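Local coordinates for protein membrane-bound protease PH1510 (Pyrococcus horikoshii, PDB 6M4B) that cleaves proteins near hydrophobic or aromatic residues as a membrane-bound serine protease, degrading casein and a stomatin homolog in vitro, here as its inactivated N-terminal protease domain, at residues F129-K134 with A147-T152; C106-L110 with I119-P123. The protein carries 1 engineered substitution. All coordinates share one frame; numbering follows the deposited sequence.

Contact 1 of 2, residues F129-K134 with A147-T152; sequences FIAYIK and AEEFIT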
ATOM      1  N   PHE A 129       2.736   8.612   7.738  1.00 38.99           N
ATOM      2  CA  PHE A 129       3.254   9.014   6.453  1.00 39.60           C
ATOM      3  C   PHE A 129       4.715   8.725   6.300  1.00 37.93           C
ATOM      4  O   PHE A 129       5.128   8.262   5.229  1.00 37.11           O
ATOM      5  CB  PHE A 129       2.905  10.479   6.113  1.00 41.80           C
ATOM      6  CG  PHE A 129       1.529  10.622   5.557  1.00 41.01           C
ATOM      7  CD1 PHE A 129       1.235  10.090   4.300  1.00 47.28           C
ATOM      8  CD2 PHE A 129       0.478  11.093   6.338  1.00 44.28           C
ATOM      9  CE1 PHE A 129      -0.064  10.119   3.801  1.00 50.95           C
ATOM     10  CE2 PHE A 129      -0.824  11.117   5.848  1.00 47.82           C
ATOM     11  CZ  PHE A 129      -1.093  10.636   4.579  1.00 51.66           C
ATOM     12  N   ILE A 130       5.463   8.881   7.379  1.00 35.68           N
ATOM     13  CA  ILE A 130       6.864   8.485   7.404  1.00 35.02           C
ATOM     14  C   ILE A 130       6.986   6.980   7.182  1.00 37.98           C
ATOM     15  O   ILE A 130       7.766   6.556   6.332  1.00 40.79           O
ATOM     16  CB  ILE A 130       7.563   8.879   8.708  1.00 37.96           C
ATOM     17  CG1 ILE A 130       7.688  10.413   8.792  1.00 42.58           C
ATOM     18  CG2 ILE A 130       8.931   8.253   8.810  1.00 38.50           C
ATOM     19  CD1 ILE A 130       8.142  10.947  10.151  1.00 41.94           C
ATOM     20  N   ALA A 131       6.207   6.169   7.894  1.00 35.54           N
ATOM     21  CA  ALA A 131       6.262   4.738   7.652  1.00 38.75           C
ATOM     22  C   ALA A 131       5.900   4.424   6.180  1.00 39.00           C
ATOM     23  O   ALA A 131       6.561   3.587   5.556  1.00 34.21           O
ATOM     24  CB  ALA A 131       5.352   3.988   8.597  1.00 38.21           C
ATOM     25  N   TYR A 132       4.901   5.106   5.621  1.00 33.60           N
ATOM     26  CA  TYR A 132       4.484   4.819   4.240  1.00 34.12           C
ATOM     27  C   TYR A 132       5.557   5.216   3.184  1.00 38.36           C
ATOM     28  O   TYR A 132       5.939   4.391   2.332  1.00 34.27           O
ATOM     29  CB  TYR A 132       3.193   5.491   3.950  1.00 34.99           C
ATOM     30  CG  TYR A 132       2.616   5.223   2.615  1.00 39.48           C
ATOM     31  CD1 TYR A 132       2.156   3.961   2.283  1.00 43.42           C
ATOM     32  CD2 TYR A 132       2.473   6.246   1.677  1.00 41.05           C
ATOM     33  CE1 TYR A 132       1.615   3.685   1.051  1.00 41.20           C
ATOM     34  CE2 TYR A 132       1.883   6.000   0.453  1.00 38.25           C
ATOM     35  CZ  TYR A 132       1.487   4.743   0.122  1.00 42.12           C
ATOM     36  OH  TYR A 132       0.916   4.520  -1.096  1.00 40.52           O
ATOM     37  N   ILE A 133       6.105   6.418   3.306  1.00 37.05           N
ATOM     38  CA  ILE A 133       7.099   6.914   2.349  1.00 37.99           C
ATOM     39  C   ILE A 133       8.400   6.093   2.412  1.00 38.56           C
ATOM     40  O   ILE A 133       8.966   5.747   1.375  1.00 37.91           O
ATOM     41  CB  ILE A 133       7.373   8.420   2.490  1.00 36.83           C
ATOM     42  CG1 ILE A 133       7.809   8.989   1.129  1.00 35.54           C
ATOM     43  CG2 ILE A 133       8.399   8.737   3.592  1.00 37.19           C
ATOM     44  CD1 ILE A 133       8.009  10.473   1.126  1.00 35.56           C
ATOM     45  N   LYS A 134       8.768   5.660   3.609  1.00 35.95           N
ATOM     46  CA  LYS A 134       9.927   4.809   3.786  1.00 35.95           C
ATOM     47  C   LYS A 134       9.741   3.427   3.180  1.00 34.88           C
ATOM     48  O   LYS A 134      10.671   2.859   2.612  1.00 32.83           O
ATOM     49  CB  LYS A 134      10.310   4.692   5.247  1.00 41.37           C
ATOM     50  CG  LYS A 134      11.052   5.905   5.775  1.00 47.00           C
ATOM     51  CD  LYS A 134      11.346   5.800   7.258  1.00 54.06           C
ATOM     52  CE  LYS A 134      12.377   4.731   7.613  1.00 59.10           C
ATOM     53  NZ  LYS A 134      13.587   5.305   8.229  1.00 63.00           N
ATOM     54  N   ALA A 147      14.101   9.770   1.889  1.00 34.31           N
ATOM     55  CA  ALA A 147      12.632   9.793   1.765  1.00 38.69           C
ATOM     56  C   ALA A 147      11.974  10.307   3.051  1.00 38.00           C
ATOM     57  O   ALA A 147      11.040  11.100   3.003  1.00 39.74           O
ATOM     58  CB  ALA A 147      12.077   8.421   1.392  1.00 35.60           C
ATOM     59  N   GLU A 148      12.462   9.840   4.190  1.00 42.21           N
ATOM     60  CA  GLU A 148      11.972  10.309   5.499  1.00 44.41           C
ATOM     61  C   GLU A 148      12.213  11.818   5.632  1.00 42.79           C
ATOM     62  O   GLU A 148      11.311  12.557   5.976  1.00 41.20           O
ATOM     63  CB  GLU A 148      12.652   9.555   6.651  1.00 42.57           C
ATOM     64  CG  GLU A 148      12.158  10.027   8.017  1.00 49.20           C
ATOM     65  CD  GLU A 148      12.681   9.224   9.217  1.00 46.12           C
ATOM     66  OE1 GLU A 148      12.545   9.722  10.335  1.00 54.60           O
ATOM     67  OE2 GLU A 148      13.250   8.142   9.085  1.00 49.94           O
ATOM     68  N   GLU A 149      13.398  12.280   5.249  1.00 39.34           N
ATOM     69  CA  GLU A 149      13.662  13.712   5.296  1.00 37.84           C
ATOM     70  C   GLU A 149      12.787  14.571   4.426  1.00 38.86           C
ATOM     71  O   GLU A 149      12.562  15.738   4.764  1.00 39.58           O
ATOM     72  CB  GLU A 149      15.121  14.017   5.061  1.00 42.10           C
ATOM     73  CG  GLU A 149      16.050  13.323   6.078  1.00 43.76           C
ATOM     74  CD  GLU A 149      17.513  13.595   5.805  1.00 44.43           C
ATOM     75  OE1 GLU A 149      17.807  14.425   4.947  1.00 54.79           O
ATOM     76  OE2 GLU A 149      18.368  13.029   6.480  1.00 52.75           O
ATOM     77  N   PHE A 150      12.254  14.047   3.327  1.00 36.03           N
ATOM     78  CA  PHE A 150      11.290  14.834   2.593  1.00 36.25           C
ATOM     79  C   PHE A 150      10.161  15.310   3.520  1.00 39.91           C
ATOM     80  O   PHE A 150       9.497  16.303   3.221  1.00 41.07           O
ATOM     81  CB  PHE A 150      10.618  14.055   1.435  1.00 39.74           C
ATOM     82  CG  PHE A 150      11.528  13.631   0.304  1.00 38.96           C
ATOM     83  CD1 PHE A 150      12.686  14.332  -0.021  1.00 40.33           C
ATOM     84  CD2 PHE A 150      11.210  12.477  -0.446  1.00 39.50           C
ATOM     85  CE1 PHE A 150      13.494  13.941  -1.072  1.00 41.08           C
ATOM     86  CE2 PHE A 150      12.011  12.077  -1.512  1.00 40.33           C
ATOM     87  CZ  PHE A 150      13.146  12.827  -1.844  1.00 42.69           C
ATOM     88  N   ILE A 151       9.851  14.516   4.535  1.00 38.11           N
ATOM     89  CA  ILE A 151       8.808  14.831   5.479  1.00 40.39           C
ATOM     90  C   ILE A 151       9.418  15.611   6.650  1.00 39.95           C
ATOM     91  O   ILE A 151       8.970  16.709   6.942  1.00 36.18           O
ATOM     92  CB  ILE A 151       8.081  13.550   6.001  1.00 40.93           C
ATOM     93  CG1 ILE A 151       7.199  12.962   4.919  1.00 39.10           C
ATOM     94  CG2 ILE A 151       7.232  13.831   7.244  1.00 41.03           C
ATOM     95  CD1 ILE A 151       6.534  11.659   5.291  1.00 39.38           C
ATOM     96  N   THR A 152      10.412  15.033   7.326  1.00 42.69           N
ATOM     97  CA  THR A 152      10.843  15.581   8.614  1.00 48.00           C
ATOM     98  C   THR A 152      11.561  16.937   8.475  1.00 52.83           C
ATOM     99  O   THR A 152      11.534  17.730   9.391  1.00 48.59           O
ATOM    100  CB  THR A 152      11.776  14.639   9.346  1.00 47.27           C
ATOM    101  OG1 THR A 152      12.918  14.375   8.510  1.00 47.27           O
ATOM    102  CG2 THR A 152      11.036  13.336   9.749  1.00 43.88           C
TER
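The CD1 methyl of Ile151 lodges against the backbone between Phe129 and Ile130, 3.6 Å from Ile130 N. Three side-chain atoms close round that methyl: Phe129 CB, Ile130 CG1 and Ile133 CG2. The second branch of Ile151, CG2, runs obliquely across Ile130 and comes 3.8 Å from Ile130 CG1. Ile130 spreads further with its two ends. Its CD1 meets the methyl of Thr152, the two side chains at about a right angle, while CG2, held anti to the backbone N by a chi1 of -68°, lies against Glu148 CG. Ile133 works deeper in the interface: both its CG2 and its CD1 lie against Ala147 O, CG2 at 3.6 Å, and CD1 also reaches the edge of the Phe150 ring, 4.1 Å from CD2 and near the ring plane.

The polar part is a single salt bridge, Lys134 NZ to Glu148 OE2 at 3.0 Å, with the nitrogen approaching nearly along the C-O axis. Glu148 arrives extended, whereas Lys134 bends at chi3 and chi4 to meet it. Before it does so, its aliphatic chain passes over the Glu148 stem, Lys134 CD lying 4.0 Å from Glu148 CB, which leaves the ion pair bordering the isoleucine packing.

The chain turns back between the two helices, whose short segments run nearly antiparallel, at 150°, with axes 8.8 Å apart. Tyr87 of helix 84-90 touches Phe129, Ile133 and Ile151, and Ala131 and Tyr132 pack on Gln138 and Glu139 of the second subunit. This is a helical hairpin of the ClpP/crotonase-type protease domain, its first helix, 123-139, carrying the active-site Lys124 near its start.

Contact 2 of 2, residues C106-L110 with I119-P123; sequences CRPIL and IEAPP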
ATOM      1  N   CYS A 106       7.569  17.100   1.458  1.00 40.79           N
ATOM      2  CA  CYS A 106       6.307  16.366   1.798  1.00 38.25           C
ATOM      3  C   CYS A 106       5.852  16.508   3.267  1.00 39.62           C
ATOM      4  O   CYS A 106       5.137  15.606   3.776  1.00 37.97           O
ATOM      5  CB  CYS A 106       6.523  14.855   1.505  1.00 41.13           C
ATOM      6  SG  CYS A 106       7.266  14.546  -0.086  1.00 47.79           S
ATOM      7  N   ARG A 107       6.284  17.560   3.954  1.00 42.87           N
ATOM      8  CA  ARG A 107       5.809  17.797   5.313  1.00 51.41           C
ATOM      9  C   ARG A 107       4.292  17.789   5.260  1.00 47.46           C
ATOM     10  O   ARG A 107       3.717  18.594   4.531  1.00 42.70           O
ATOM     11  CB  ARG A 107       6.296  19.108   5.914  1.00 54.46           C
ATOM     12  CG  ARG A 107       6.081  19.085   7.435  1.00 63.02           C
ATOM     13  CD  ARG A 107       6.438  20.409   8.096  1.00 73.39           C
ATOM     14  NE  ARG A 107       7.819  20.870   7.880  1.00 72.48           N
ATOM     15  CZ  ARG A 107       8.910  20.302   8.397  1.00 68.99           C
ATOM     16  NH1 ARG A 107       8.824  19.198   9.136  1.00 74.72           N
ATOM     17  NH2 ARG A 107      10.114  20.822   8.153  1.00 67.32           N
ATOM     18  N   PRO A 108       3.641  16.824   5.956  1.00 50.68           N
ATOM     19  CA  PRO A 108       2.169  16.764   5.871  1.00 54.50           C
ATOM     20  C   PRO A 108       1.564  17.904   6.689  1.00 53.70           C
ATOM     21  O   PRO A 108       1.889  18.071   7.884  1.00 53.82           O
ATOM     22  CB  PRO A 108       1.809  15.370   6.427  1.00 53.39           C
ATOM     23  CG  PRO A 108       2.998  14.942   7.203  1.00 53.31           C
ATOM     24  CD  PRO A 108       4.185  15.789   6.852  1.00 48.65           C
ATOM     25  N   ILE A 109       0.777  18.715   6.000  1.00 53.93           N
ATOM     26  CA  ILE A 109       0.121  19.876   6.573  1.00 64.16           C
ATOM     27  C   ILE A 109      -1.393  19.858   6.292  1.00 61.93           C
ATOM     28  O   ILE A 109      -1.844  19.325   5.292  1.00 65.60           O
ATOM     29  CB  ILE A 109       0.723  21.179   6.036  1.00 69.45           C
ATOM     30  CG1 ILE A 109       0.334  21.411   4.551  1.00 71.00           C
ATOM     31  CG2 ILE A 109       2.221  21.202   6.329  1.00 69.63           C
ATOM     32  CD1 ILE A 109       0.878  22.685   3.933  1.00 73.97           C
ATOM     33  N   LEU A 110      -2.177  20.404   7.205  1.00 55.71           N
ATOM     34  CA  LEU A 110      -3.656  20.343   7.106  1.00 53.75           C
ATOM     35  C   LEU A 110      -4.209  21.551   6.336  1.00 50.97           C
ATOM     36  O   LEU A 110      -5.222  21.452   5.675  1.00 65.94           O
ATOM     37  CB  LEU A 110      -4.260  20.230   8.524  1.00 52.48           C
ATOM     38  CG  LEU A 110      -3.783  19.098   9.446  1.00 49.05           C
ATOM     39  CD1 LEU A 110      -4.654  18.994  10.718  1.00 50.87           C
ATOM     40  CD2 LEU A 110      -3.802  17.785   8.700  1.00 48.73           C
ATOM     41  N   ILE A 119      -0.924  24.816   9.779  1.00 48.70           N
ATOM     42  CA  ILE A 119      -1.343  23.751  10.664  1.00 47.21           C
ATOM     43  C   ILE A 119      -0.549  22.440  10.308  1.00 49.96           C
ATOM     44  O   ILE A 119      -0.817  21.788   9.285  1.00 46.08           O
ATOM     45  CB  ILE A 119      -2.886  23.508  10.559  1.00 49.60           C
ATOM     46  CG1 ILE A 119      -3.711  24.783  10.878  1.00 40.31           C
ATOM     47  CG2 ILE A 119      -3.331  22.350  11.480  1.00 46.32           C
ATOM     48  CD1 ILE A 119      -5.212  24.626  10.669  1.00 40.82           C
ATOM     49  N   GLU A 120       0.368  22.040  11.163  1.00 45.29           N
ATOM     50  CA  GLU A 120       1.045  20.732  11.011  1.00 59.29           C
ATOM     51  C   GLU A 120       0.092  19.575  11.327  1.00 58.19           C
ATOM     52  O   GLU A 120      -0.710  19.663  12.225  1.00 61.57           O
ATOM     53  CB  GLU A 120       2.305  20.640  11.881  1.00 54.94           C
ATOM     54  CG  GLU A 120       3.290  21.714  11.435  1.00 67.96           C
ATOM     55  CD  GLU A 120       4.693  21.489  11.928  1.00 84.10           C
ATOM     56  OE1 GLU A 120       5.382  20.692  11.267  1.00 83.25           O
ATOM     57  OE2 GLU A 120       5.116  22.104  12.942  1.00 91.65           O
ATOM     58  N   ALA A 121       0.160  18.512  10.545  1.00 53.56           N
ATOM     59  CA  ALA A 121      -0.441  17.242  10.924  1.00 51.56           C
ATOM     60  C   ALA A 121       0.000  16.811  12.342  1.00 42.49           C
ATOM     61  O   ALA A 121       1.163  17.001  12.748  1.00 45.83           O
ATOM     62  CB  ALA A 121      -0.075  16.162   9.912  1.00 59.31           C
ATOM     63  N   PRO A 122      -0.934  16.237  13.109  1.00 40.30           N
ATOM     64  CA  PRO A 122      -0.511  15.699  14.416  1.00 45.56           C
ATOM     65  C   PRO A 122       0.572  14.581  14.241  1.00 49.88           C
ATOM     66  O   PRO A 122       0.631  13.946  13.175  1.00 41.67           O
ATOM     67  CB  PRO A 122      -1.799  15.106  15.003  1.00 46.87           C
ATOM     68  CG  PRO A 122      -2.876  15.166  13.933  1.00 44.08           C
ATOM     69  CD  PRO A 122      -2.338  15.924  12.745  1.00 40.75           C
ATOM     70  N   PRO A 123       1.410  14.358  15.265  1.00 50.41           N
ATOM     71  CA  PRO A 123       2.571  13.452  15.206  1.00 48.50           C
ATOM     72  C   PRO A 123       2.257  12.046  14.749  1.00 52.46           C
ATOM     73  O   PRO A 123       3.056  11.464  14.029  1.00 51.61           O
ATOM     74  CB  PRO A 123       3.105  13.416  16.649  1.00 49.59           C
ATOM     75  CG  PRO A 123       2.422  14.530  17.397  1.00 47.37           C
ATOM     76  CD  PRO A 123       1.304  15.079  16.555  1.00 52.09           C
TER
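Leu110 and Ile119 are joined by backbone as well as side chain. Leu110 N gives a short, straight hydrogen bond to Ile119 O, 2.8 Å with an N-H...O angle of 173°, and the same oxygen receives a CA-H...O contact from Ile109. A second bond, Ala121 N to Pro108 O at 3.2 Å, bends more, its donor tilted 34° from the carbonyl plane. Between the two bonds, Ile109 and Glu120 form an antiparallel non-hydrogen-bonded pair whose side chains diverge. The tight, inner part lies at Ala121, whose buried methyl rests 3.4 Å from Pro108 O and also meets Pro108 CB; Thr126 of helix 123-139 touches both residues.

These strands, 109-112 and 118-120, form a two-stranded beta hairpin, and the incoming loop and the start of its strand, residues 106-110, belong to the substrate-binding site. Pro122, at the N-cap, then leads into the helix bearing the active-site Lys124.

The looser side is at the surface. Leu110 crosses Ile119 at about a right angle, its CD1 reaching Ile119 CG2 at 3.7 Å and, more distantly, Pro122 CD. On another flank, Glu120 OE1 lies 3.4 Å from the methylene Arg107 CD but 4.2 Å from Arg107 NE, well out of the guanidinium plane, so the attraction there is probably one of charge alone; Arg107 NH1 instead bonds to Thr152 O.

How the contacts relate
Contact 2 comes first along the chain, and its strand 118-120 runs on into helix 123-139, the first helix of contact 1. Their centres lie 12 Å apart, and the end of helix 144-152 meets segment 106-110 directly: Phe150 O is 2.7 Å from Cys106 N, a probable hydrogen bond. Ile151, central to contact 1, also packs on Cys106 and Pro108 of the substrate-binding segment. The active site is close by: the Pro122 side chain is about 6 Å from that of Lys124, and the side chain of Ile109 about 8 Å from that of Ala83, the engineered residue at the nucleophile position.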